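Local coordinates for protein aminotransferase (Bacillus subtilis, PDB 6L1O) that is a pyridoxal-phosphate-dependent aminotransferase encoded in the operon for biosynthesis of the dipeptide antibiotic bacilysin, at residues L54-A57 with S58-P61; A80-Y83 with K84-Y87; N332-T336 with S337-S341. All coordinates share one frame; numbering follows the deposited sequence.

Interaction 1: residues L54-A57 with S58-P61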
ATOM      1  N   LEU B  54       8.316  -5.207  17.797  1.00 13.87           N
ATOM      2  CA  LEU B  54       7.769  -3.956  17.361  1.00 15.82           C
ATOM      3  C   LEU B  54       7.962  -2.838  18.388  1.00 17.07           C
ATOM      4  O   LEU B  54       8.436  -1.739  18.042  1.00 15.20           O
ATOM      5  CB  LEU B  54       6.289  -4.043  16.995  1.00 15.84           C
ATOM      6  CG  LEU B  54       5.571  -2.741  16.622  1.00 18.36           C
ATOM      7  CD1 LEU B  54       6.140  -2.068  15.376  1.00 19.15           C
ATOM      8  CD2 LEU B  54       4.058  -2.979  16.431  1.00 19.28           C
ATOM      9  N   ARG B  55       7.630  -3.129  19.661  1.00 17.07           N
ATOM     10  CA  ARG B  55       7.667  -2.125  20.680  1.00 17.27           C
ATOM     11  C   ARG B  55       9.106  -1.587  20.888  1.00 17.43           C
ATOM     12  O   ARG B  55       9.256  -0.391  21.028  1.00 20.15           O
ATOM     13  CB  ARG B  55       7.110  -2.670  21.982  1.00 20.14           C
ATOM     14  CG  ARG B  55       5.613  -2.760  21.956  1.00 22.37           C
ATOM     15  CD  ARG B  55       5.084  -3.625  23.079  1.00 26.09           C
ATOM     16  NE  ARG B  55       5.796  -3.400  24.330  1.00 30.47           N
ATOM     17  CZ  ARG B  55       5.515  -2.450  25.183  1.00 27.61           C
ATOM     18  NH1 ARG B  55       4.497  -1.637  24.951  1.00 27.30           N
ATOM     19  NH2 ARG B  55       6.229  -2.335  26.272  1.00 33.80           N
ATOM     20  N   GLU B  56      10.101  -2.466  20.848  1.00 18.11           N
ATOM     21  CA  GLU B  56      11.506  -2.100  20.970  1.00 22.16           C
ATOM     22  C   GLU B  56      12.007  -1.320  19.760  1.00 19.75           C
ATOM     23  O   GLU B  56      12.716  -0.327  19.897  1.00 16.94           O
ATOM     24  CB  GLU B  56      12.364  -3.342  21.180  1.00 25.81           C
ATOM     25  CG  GLU B  56      13.825  -3.071  21.467  1.00 31.90           C
ATOM     26  CD  GLU B  56      14.092  -2.372  22.835  1.00 41.05           C
ATOM     27  OE1 GLU B  56      13.182  -2.305  23.687  1.00 46.13           O
ATOM     28  OE2 GLU B  56      15.223  -1.857  23.063  1.00 47.65           O
ATOM     29  N   ALA B  57      11.623  -1.772  18.582  1.00 17.31           N
ATOM     30  CA  ALA B  57      12.059  -1.157  17.325  1.00 16.48           C
ATOM     31  C   ALA B  57      11.559   0.236  17.176  1.00 18.65           C
ATOM     32  O   ALA B  57      12.246   1.109  16.638  1.00 17.03           O
ATOM     33  CB  ALA B  57      11.573  -1.998  16.187  1.00 18.34           C
ATOM     34  N   SER B  58      10.344   0.493  17.675  1.00 16.42           N
ATOM     35  CA  SER B  58       9.745   1.771  17.505  1.00 17.59           C
ATOM     36  C   SER B  58      10.495   2.885  18.249  1.00 16.65           C
ATOM     37  O   SER B  58      10.308   4.025  17.952  1.00 16.44           O
ATOM     38  CB  SER B  58       8.258   1.712  17.894  1.00 19.05           C
ATOM     39  OG  SER B  58       8.115   1.857  19.314  1.00 24.42           O
ATOM     40  N   LEU B  59      11.341   2.515  19.208  1.00 16.99           N
ATOM     41  CA  LEU B  59      12.118   3.501  20.000  1.00 19.43           C
ATOM     42  C   LEU B  59      13.350   3.969  19.237  1.00 19.75           C
ATOM     43  O   LEU B  59      13.974   4.951  19.628  1.00 23.46           O
ATOM     44  CB  LEU B  59      12.555   2.926  21.323  1.00 19.24           C
ATOM     45  CG  LEU B  59      11.478   2.518  22.324  1.00 18.35           C
ATOM     46  CD1 LEU B  59      12.126   1.680  23.405  1.00 22.23           C
ATOM     47  CD2 LEU B  59      10.816   3.729  22.907  1.00 19.69           C
ATOM     48  N   ASN B  60      13.676   3.277  18.155  1.00 18.35           N
ATOM     49  CA  ASN B  60      14.848   3.579  17.366  1.00 18.89           C
ATOM     50  C   ASN B  60      14.545   4.714  16.371  1.00 16.56           C
ATOM     51  O   ASN B  60      13.823   4.508  15.400  1.00 16.36           O
ATOM     52  CB  ASN B  60      15.333   2.342  16.669  1.00 19.96           C
ATOM     53  CG  ASN B  60      16.593   2.557  15.879  1.00 21.85           C
ATOM     54  OD1 ASN B  60      17.114   3.684  15.752  1.00 23.04           O
ATOM     55  ND2 ASN B  60      17.065   1.488  15.294  1.00 22.27           N
ATOM     56  N   PRO B  61      15.113   5.887  16.607  1.00 17.16           N
ATOM     57  CA  PRO B  61      14.844   7.029  15.731  1.00 16.88           C
ATOM     58  C   PRO B  61      15.304   6.877  14.295  1.00 17.71           C
ATOM     59  O   PRO B  61      14.801   7.596  13.428  1.00 16.31           O
ATOM     60  CB  PRO B  61      15.500   8.208  16.457  1.00 19.17           C
ATOM     61  CG  PRO B  61      16.477   7.626  17.394  1.00 18.97           C
ATOM     62  CD  PRO B  61      16.010   6.251  17.734  1.00 18.28           C
TER

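Interaction 2: residues A80-Y83 with K84-Y87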
ATOM      1  N   ALA B  80      15.459 -14.789   3.474  1.00 17.20           N
ATOM      2  CA  ALA B  80      16.283 -15.850   2.840  1.00 17.07           C
ATOM      3  C   ALA B  80      16.575 -16.980   3.847  1.00 16.41           C
ATOM      4  O   ALA B  80      16.492 -18.156   3.491  1.00 16.93           O
ATOM      5  CB  ALA B  80      17.553 -15.278   2.224  1.00 16.03           C
ATOM      6  N   ALA B  81      16.918 -16.616   5.081  1.00 19.63           N
ATOM      7  CA  ALA B  81      17.241 -17.584   6.131  1.00 20.24           C
ATOM      8  C   ALA B  81      15.992 -18.440   6.438  1.00 19.80           C
ATOM      9  O   ALA B  81      16.078 -19.635   6.593  1.00 20.15           O
ATOM     10  CB  ALA B  81      17.724 -16.888   7.377  1.00 17.67           C
ATOM     11  N   PHE B  82      14.833 -17.818   6.396  1.00 14.87           N
ATOM     12  CA  PHE B  82      13.584 -18.511   6.655  1.00 15.93           C
ATOM     13  C   PHE B  82      13.272 -19.552   5.571  1.00 17.87           C
ATOM     14  O   PHE B  82      12.910 -20.709   5.877  1.00 21.00           O
ATOM     15  CB  PHE B  82      12.451 -17.490   6.755  1.00 16.12           C
ATOM     16  CG  PHE B  82      11.116 -18.086   7.060  1.00 17.28           C
ATOM     17  CD1 PHE B  82      10.761 -18.381   8.378  1.00 20.18           C
ATOM     18  CD2 PHE B  82      10.189 -18.319   6.047  1.00 18.30           C
ATOM     19  CE1 PHE B  82       9.518 -18.901   8.673  1.00 20.45           C
ATOM     20  CE2 PHE B  82       8.903 -18.844   6.355  1.00 20.50           C
ATOM     21  CZ  PHE B  82       8.583 -19.122   7.656  1.00 20.94           C
ATOM     22  N   TYR B  83      13.432 -19.176   4.314  1.00 18.35           N
ATOM     23  CA  TYR B  83      13.149 -20.088   3.223  1.00 18.54           C
ATOM     24  C   TYR B  83      14.109 -21.285   3.189  1.00 19.80           C
ATOM     25  O   TYR B  83      13.746 -22.369   2.764  1.00 21.01           O
ATOM     26  CB  TYR B  83      13.123 -19.362   1.860  1.00 17.05           C
ATOM     27  CG  TYR B  83      11.692 -19.214   1.413  1.00 14.67           C
ATOM     28  CD1 TYR B  83      11.171 -20.026   0.427  1.00 16.47           C
ATOM     29  CD2 TYR B  83      10.837 -18.326   2.046  1.00 16.35           C
ATOM     30  CE1 TYR B  83       9.871 -19.924   0.024  1.00 14.42           C
ATOM     31  CE2 TYR B  83       9.485 -18.234   1.660  1.00 17.43           C
ATOM     32  CZ  TYR B  83       9.019 -19.040   0.646  1.00 16.61           C
ATOM     33  OH  TYR B  83       7.702 -18.925   0.273  1.00 19.34           O
ATOM     34  N   LYS B  84      15.318 -21.056   3.646  1.00 20.51           N
ATOM     35  CA  LYS B  84      16.304 -22.114   3.756  1.00 24.72           C
ATOM     36  C   LYS B  84      15.947 -23.077   4.899  1.00 22.99           C
ATOM     37  O   LYS B  84      15.916 -24.290   4.676  1.00 25.66           O
ATOM     38  CB  LYS B  84      17.683 -21.534   3.983  1.00 28.04           C
ATOM     39  CG  LYS B  84      18.826 -22.519   3.741  1.00 33.99           C
ATOM     40  CD  LYS B  84      18.648 -23.211   2.365  1.00 39.79           C
ATOM     41  CE  LYS B  84      19.971 -23.620   1.716  1.00 46.99           C
ATOM     42  NZ  LYS B  84      20.926 -24.266   2.676  1.00 51.61           N
ATOM     43  N   ARG B  85      15.596 -22.538   6.063  1.00 21.59           N
ATOM     44  CA  ARG B  85      15.272 -23.334   7.250  1.00 22.21           C
ATOM     45  C   ARG B  85      13.995 -24.126   7.045  1.00 25.86           C
ATOM     46  O   ARG B  85      13.928 -25.294   7.413  1.00 24.82           O
ATOM     47  CB  ARG B  85      15.137 -22.428   8.469  1.00 23.30           C
ATOM     48  CG  ARG B  85      14.835 -23.141   9.795  1.00 25.98           C
ATOM     49  CD  ARG B  85      14.395 -22.227  10.917  1.00 25.36           C
ATOM     50  NE  ARG B  85      13.007 -21.762  10.799  1.00 25.75           N
ATOM     51  CZ  ARG B  85      12.462 -20.795  11.527  1.00 26.86           C
ATOM     52  NH1 ARG B  85      13.140 -20.171  12.491  1.00 27.41           N
ATOM     53  NH2 ARG B  85      11.192 -20.470  11.338  1.00 30.54           N
ATOM     54  N   GLU B  86      12.976 -23.509   6.438  1.00 20.93           N
ATOM     55  CA  GLU B  86      11.673 -24.101   6.359  1.00 23.42           C
ATOM     56  C   GLU B  86      11.511 -25.016   5.179  1.00 23.08           C
ATOM     57  O   GLU B  86      10.858 -26.033   5.289  1.00 25.07           O
ATOM     58  CB  GLU B  86      10.544 -23.029   6.327  1.00 23.78           C
ATOM     59  CG  GLU B  86      10.352 -22.303   7.645  1.00 23.19           C
ATOM     60  CD  GLU B  86      10.104 -23.247   8.828  1.00 26.33           C
ATOM     61  OE1 GLU B  86       9.237 -24.120   8.712  1.00 33.96           O
ATOM     62  OE2 GLU B  86      10.747 -23.092   9.878  1.00 27.03           O
ATOM     63  N   TYR B  87      12.065 -24.634   4.039  1.00 24.26           N
ATOM     64  CA  TYR B  87      11.808 -25.331   2.761  1.00 22.53           C
ATOM     65  C   TYR B  87      13.019 -25.825   2.037  1.00 24.77           C
ATOM     66  O   TYR B  87      12.916 -26.446   0.979  1.00 27.33           O
ATOM     67  CB  TYR B  87      11.025 -24.383   1.858  1.00 22.61           C
ATOM     68  CG  TYR B  87       9.784 -23.866   2.507  1.00 22.91           C
ATOM     69  CD1 TYR B  87       8.765 -24.720   2.879  1.00 22.43           C
ATOM     70  CD2 TYR B  87       9.637 -22.499   2.793  1.00 25.28           C
ATOM     71  CE1 TYR B  87       7.587 -24.220   3.514  1.00 25.59           C
ATOM     72  CE2 TYR B  87       8.486 -22.015   3.392  1.00 22.47           C
ATOM     73  CZ  TYR B  87       7.477 -22.858   3.759  1.00 24.09           C
ATOM     74  OH  TYR B  87       6.349 -22.327   4.354  1.00 26.07           O
TER

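Interaction 3: residues N332-T336 with S337-S341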
ATOM      1  N   ASN B 332     -28.732 -31.804  -0.265  1.00 41.18           N
ATOM      2  CA  ASN B 332     -29.229 -31.848  -1.667  1.00 46.63           C
ATOM      3  C   ASN B 332     -30.647 -31.310  -1.844  1.00 42.18           C
ATOM      4  O   ASN B 332     -31.123 -31.196  -2.958  1.00 44.23           O
ATOM      5  CB  ASN B 332     -29.059 -33.222  -2.291  1.00 45.99           C
ATOM      6  CG  ASN B 332     -29.392 -34.313  -1.344  1.00 48.16           C
ATOM      7  OD1 ASN B 332     -30.503 -34.351  -0.798  1.00 58.52           O
ATOM      8  ND2 ASN B 332     -28.443 -35.197  -1.099  1.00 50.97           N
ATOM      9  N   THR B 333     -31.295 -30.932  -0.741  1.00 40.58           N
ATOM     10  CA  THR B 333     -32.570 -30.248  -0.788  1.00 37.78           C
ATOM     11  C   THR B 333     -32.429 -28.758  -1.094  1.00 38.53           C
ATOM     12  O   THR B 333     -33.434 -28.052  -1.297  1.00 39.27           O
ATOM     13  CB  THR B 333     -33.355 -30.459   0.529  1.00 42.48           C
ATOM     14  OG1 THR B 333     -32.652 -29.886   1.647  1.00 38.67           O
ATOM     15  CG2 THR B 333     -33.586 -31.945   0.768  1.00 40.04           C
ATOM     16  N   PHE B 334     -31.183 -28.261  -1.096  1.00 36.13           N
ATOM     17  CA  PHE B 334     -30.885 -26.895  -1.500  1.00 29.96           C
ATOM     18  C   PHE B 334     -30.218 -26.962  -2.870  1.00 29.57           C
ATOM     19  O   PHE B 334     -29.362 -27.840  -3.142  1.00 32.76           O
ATOM     20  CB  PHE B 334     -29.925 -26.208  -0.491  1.00 30.27           C
ATOM     21  CG  PHE B 334     -30.545 -25.944   0.838  1.00 28.58           C
ATOM     22  CD1 PHE B 334     -31.037 -24.712   1.142  1.00 26.05           C
ATOM     23  CD2 PHE B 334     -30.651 -26.957   1.772  1.00 31.38           C
ATOM     24  CE1 PHE B 334     -31.642 -24.466   2.358  1.00 31.56           C
ATOM     25  CE2 PHE B 334     -31.257 -26.722   3.007  1.00 32.21           C
ATOM     26  CZ  PHE B 334     -31.752 -25.476   3.296  1.00 28.85           C
ATOM     27  N   GLU B 335     -30.578 -26.033  -3.726  1.00 30.13           N
ATOM     28  CA  GLU B 335     -29.992 -26.006  -5.076  1.00 31.95           C
ATOM     29  C   GLU B 335     -28.603 -25.323  -5.141  1.00 30.39           C
ATOM     30  O   GLU B 335     -27.719 -25.821  -5.839  1.00 29.66           O
ATOM     31  CB  GLU B 335     -30.967 -25.330  -6.041  1.00 33.67           C
ATOM     32  CG  GLU B 335     -32.182 -26.222  -6.390  1.00 32.13           C
ATOM     33  CD  GLU B 335     -31.824 -27.403  -7.293  1.00 35.49           C
ATOM     34  OE1 GLU B 335     -30.638 -27.550  -7.718  1.00 34.40           O
ATOM     35  OE2 GLU B 335     -32.738 -28.198  -7.598  1.00 33.99           O
ATOM     36  N   THR B 336     -28.429 -24.209  -4.437  1.00 26.96           N
ATOM     37  CA  THR B 336     -27.156 -23.511  -4.432  1.00 26.69           C
ATOM     38  C   THR B 336     -26.658 -23.151  -3.046  1.00 24.92           C
ATOM     39  O   THR B 336     -27.416 -23.109  -2.112  1.00 28.12           O
ATOM     40  CB  THR B 336     -27.174 -22.206  -5.215  1.00 28.42           C
ATOM     41  OG1 THR B 336     -27.925 -21.233  -4.482  1.00 32.20           O
ATOM     42  CG2 THR B 336     -27.712 -22.416  -6.642  1.00 30.89           C
ATOM     43  N   SER B 337     -25.375 -22.794  -2.980  1.00 22.81           N
ATOM     44  CA  SER B 337     -24.719 -22.469  -1.727  1.00 22.83           C
ATOM     45  C   SER B 337     -25.235 -21.201  -1.136  1.00 22.23           C
ATOM     46  O   SER B 337     -25.334 -21.101   0.092  1.00 20.94           O
ATOM     47  CB  SER B 337     -23.192 -22.432  -1.942  1.00 22.66           C
ATOM     48  OG  SER B 337     -22.844 -21.382  -2.855  1.00 22.49           O
ATOM     49  N   HIS B 338     -25.567 -20.212  -1.974  1.00 22.50           N
ATOM     50  CA  HIS B 338     -26.072 -18.918  -1.482  1.00 24.98           C
ATOM     51  C   HIS B 338     -27.419 -19.109  -0.786  1.00 23.16           C
ATOM     52  O   HIS B 338     -27.691 -18.440   0.183  1.00 24.46           O
ATOM     53  CB  HIS B 338     -26.206 -17.854  -2.585  1.00 29.63           C
ATOM     54  CG  HIS B 338     -25.034 -16.918  -2.694  1.00 36.50           C
ATOM     55  ND1 HIS B 338     -24.227 -16.858  -3.820  1.00 41.69           N
ATOM     56  CD2 HIS B 338     -24.528 -16.005  -1.827  1.00 40.89           C
ATOM     57  CE1 HIS B 338     -23.282 -15.941  -3.644  1.00 37.60           C
ATOM     58  NE2 HIS B 338     -23.429 -15.424  -2.435  1.00 40.52           N
ATOM     59  N   GLN B 339     -28.222 -20.040  -1.293  1.00 23.26           N
ATOM     60  CA  GLN B 339     -29.540 -20.359  -0.729  1.00 24.92           C
ATOM     61  C   GLN B 339     -29.371 -21.056   0.680  1.00 27.92           C
ATOM     62  O   GLN B 339     -30.078 -20.745   1.663  1.00 24.38           O
ATOM     63  CB  GLN B 339     -30.244 -21.284  -1.722  1.00 28.59           C
ATOM     64  CG  GLN B 339     -31.606 -21.745  -1.349  1.00 34.46           C
ATOM     65  CD  GLN B 339     -32.195 -22.629  -2.434  1.00 43.92           C
ATOM     66  OE1 GLN B 339     -31.741 -22.591  -3.608  1.00 42.35           O
ATOM     67  NE2 GLN B 339     -33.230 -23.427  -2.062  1.00 42.72           N
ATOM     68  N   PHE B 340     -28.448 -21.999   0.742  1.00 24.23           N
ATOM     69  CA  PHE B 340     -28.129 -22.692   2.015  1.00 24.03           C
ATOM     70  C   PHE B 340     -27.507 -21.754   3.063  1.00 24.16           C
ATOM     71  O   PHE B 340     -27.968 -21.742   4.216  1.00 25.56           O
ATOM     72  CB  PHE B 340     -27.203 -23.851   1.760  1.00 24.12           C
ATOM     73  CG  PHE B 340     -26.836 -24.624   3.002  1.00 23.17           C
ATOM     74  CD1 PHE B 340     -27.823 -25.221   3.773  1.00 25.49           C
ATOM     75  CD2 PHE B 340     -25.520 -24.766   3.370  1.00 23.27           C
ATOM     76  CE1 PHE B 340     -27.480 -25.927   4.911  1.00 26.54           C
ATOM     77  CE2 PHE B 340     -25.159 -25.480   4.489  1.00 23.27           C
ATOM     78  CZ  PHE B 340     -26.150 -26.063   5.262  1.00 26.10           C
ATOM     79  N   SER B 341     -26.519 -20.954   2.663  1.00 24.52           N
ATOM     80  CA  SER B 341     -25.884 -19.990   3.593  1.00 24.24           C
ATOM     81  C   SER B 341     -26.877 -18.947   4.044  1.00 22.85           C
ATOM     82  O   SER B 341     -26.916 -18.559   5.195  1.00 24.67           O
ATOM     83  CB  SER B 341     -24.602 -19.384   3.042  1.00 25.51           C
ATOM     84  OG  SER B 341     -24.792 -18.598   1.865  1.00 28.81           O
TER

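Interaction 1: residues L54-A57 with S58-P61
Ser58 turns its short side chain back over the last turn of helix 48-57. Its CB lies 3.5 Å from Leu54 O, the same carbonyl oxygen that accepts the Ser58 backbone amide. From there the hydroxyl reaches Arg55 O, three residues back, and donates a hydrogen bond with Ser58 OG at 3.0 Å. A chi1 of 83° folds OG back toward that oxygen. The bond comes from above the carbonyl plane, 36° out of it. The serine thus grips two successive carbonyls, one by its amide and one by its hydroxyl.

After this the chain leaves the helix through tighter turns. Ser58 N to Leu54 O is still a helical i to i+4 bond of 3.0 Å, whereas Leu59 N reaches only three residues back, to Glu56 O at 3.2 Å. Asn60 N then bonds to Ala57 O at 3.0 Å, closing a type I beta turn from Ala57 to Asn60. This is the C-terminal end of helix 48-57 in a fold type I PLP-dependent aminotransferase, and the loop it releases runs on to helix 73-87. Leu54 rests on Ala279 of helix 274-285 and on Phe273 of the second subunit, so the helix end lies at the dimer interface. Arg55 O, already held by Ser58 OG, also accepts a bond from Arg55 NE of that subunit; within its own chain Arg55 NE is salt-bridged to Glu52.

Leu59 lies by the carbonyls of Arg55 and Glu56, its CB 3.6 Å from Glu56 O. Farther out, Leu59 CD1 approaches Glu56 OE1 at 4.1 Å, a loose apposition of a methyl and a carboxylate. Asn60 OD1 turns onward to the backbone N of Ser62.

Interaction 2: residues A80-Y83 with K84-Y87
Phe82, Tyr83, Glu86 and Tyr87 meet one turn apart along helix 73-87, where two i to i+4 steps, Phe82-Glu86 and Tyr83-Tyr87, set a side chain against a ring. The same two steps carry helical backbone bonds, and Glu86 N to Phe82 O measures 2.9 Å.

Among the contacts with rings, the CG methylene of Glu86 makes a CH-pi contact, with CG 3.7 Å from the centroid of the Phe82 ring and 17° off its normal. Phe82 CG stands anti to its backbone N (chi1 -178°), which brings one face of the ring against Glu86 CG. Tyr87 presents an edge to the face of Tyr83, with the centroids 5.0 Å apart and the planes at 54°.

The charged contact is a salt bridge between neighbours. Arg85 NE gives a 2.8 Å bond to the anti lone pair of Glu86 OE2, and Arg85 NH2 adds a weak bond to the same oxygen, Glu86 OE2. The same NH2 lies 3.5 Å from Phe82 CE1, while Arg85 NH1 bonds to Gly286 O.

Tyr83 packs on strands 231-236 and 249-253 of the central sheet, and its OH bonds to Glu233. Glu86 works in two ways, its aliphatic part lying over one face of Phe82 while its carboxylate probably offsets the arginine charge beside that ring.

Interaction 3: residues N332-T336 with S337-S341
Ser337 opens helix 337-348 directly after Thr336, the N-cap residue, and its hydroxyl bonds to Glu356. His338 follows with its backbone N bonded to the same Glu356 carboxylate, so this acidic group serves the first turn of the helix from outside.

Gln339 N finds both of its partners on Thr336: weak bonds run to Thr336 O and, at 3.4 Å, to Thr336 OG1. The second is a capping bond from Gln339 N to the side chain of Thr336, which holds the N-cap position. Beyond the amide, the extended Gln339 chain passes along the edge of the Phe334 ring, Gln339 CG lying 3.9 Å from Phe334 CD1 near the ring plane. Its OE1 ends beside Glu335 CB at 3.7 Å.

Phe340 N makes the straighter bond to Thr336 O, 3.2 Å long with an N-H...O angle of 163° and in the carbonyl plane. Its ring directs CD1 over the centre of the Phe334 face, an edge-to-face pair with planes at 68° and centroids 5.1 Å apart. Phe334 also meets the Tyr343 ring edge-to-face, and Phe340 packs on Ile330 and Pro331.

How the interactions relate
All three are local, partly buried contacts at different places on helices. Interaction 1 closes the C-terminal end of helix 48-57, interaction 2 runs through the last turns of helix 73-87, the next helix in the chain, and interaction 3 begins helix 337-348. Backbone oxygens and a serine hydroxyl dominate at 54-61, at the subunit interface, whereas 80-87 is rich in aromatic rings, with Phe82 and Tyr83 buried against the central sheet. At 332-341 Phe334 and Phe340 are buried while Gln339 and Glu335 are exposed. Interactions 1 and 2 have nearest atoms about 16 Å apart; interaction 3 lies across the chain's centre from both, away from the cofactor site.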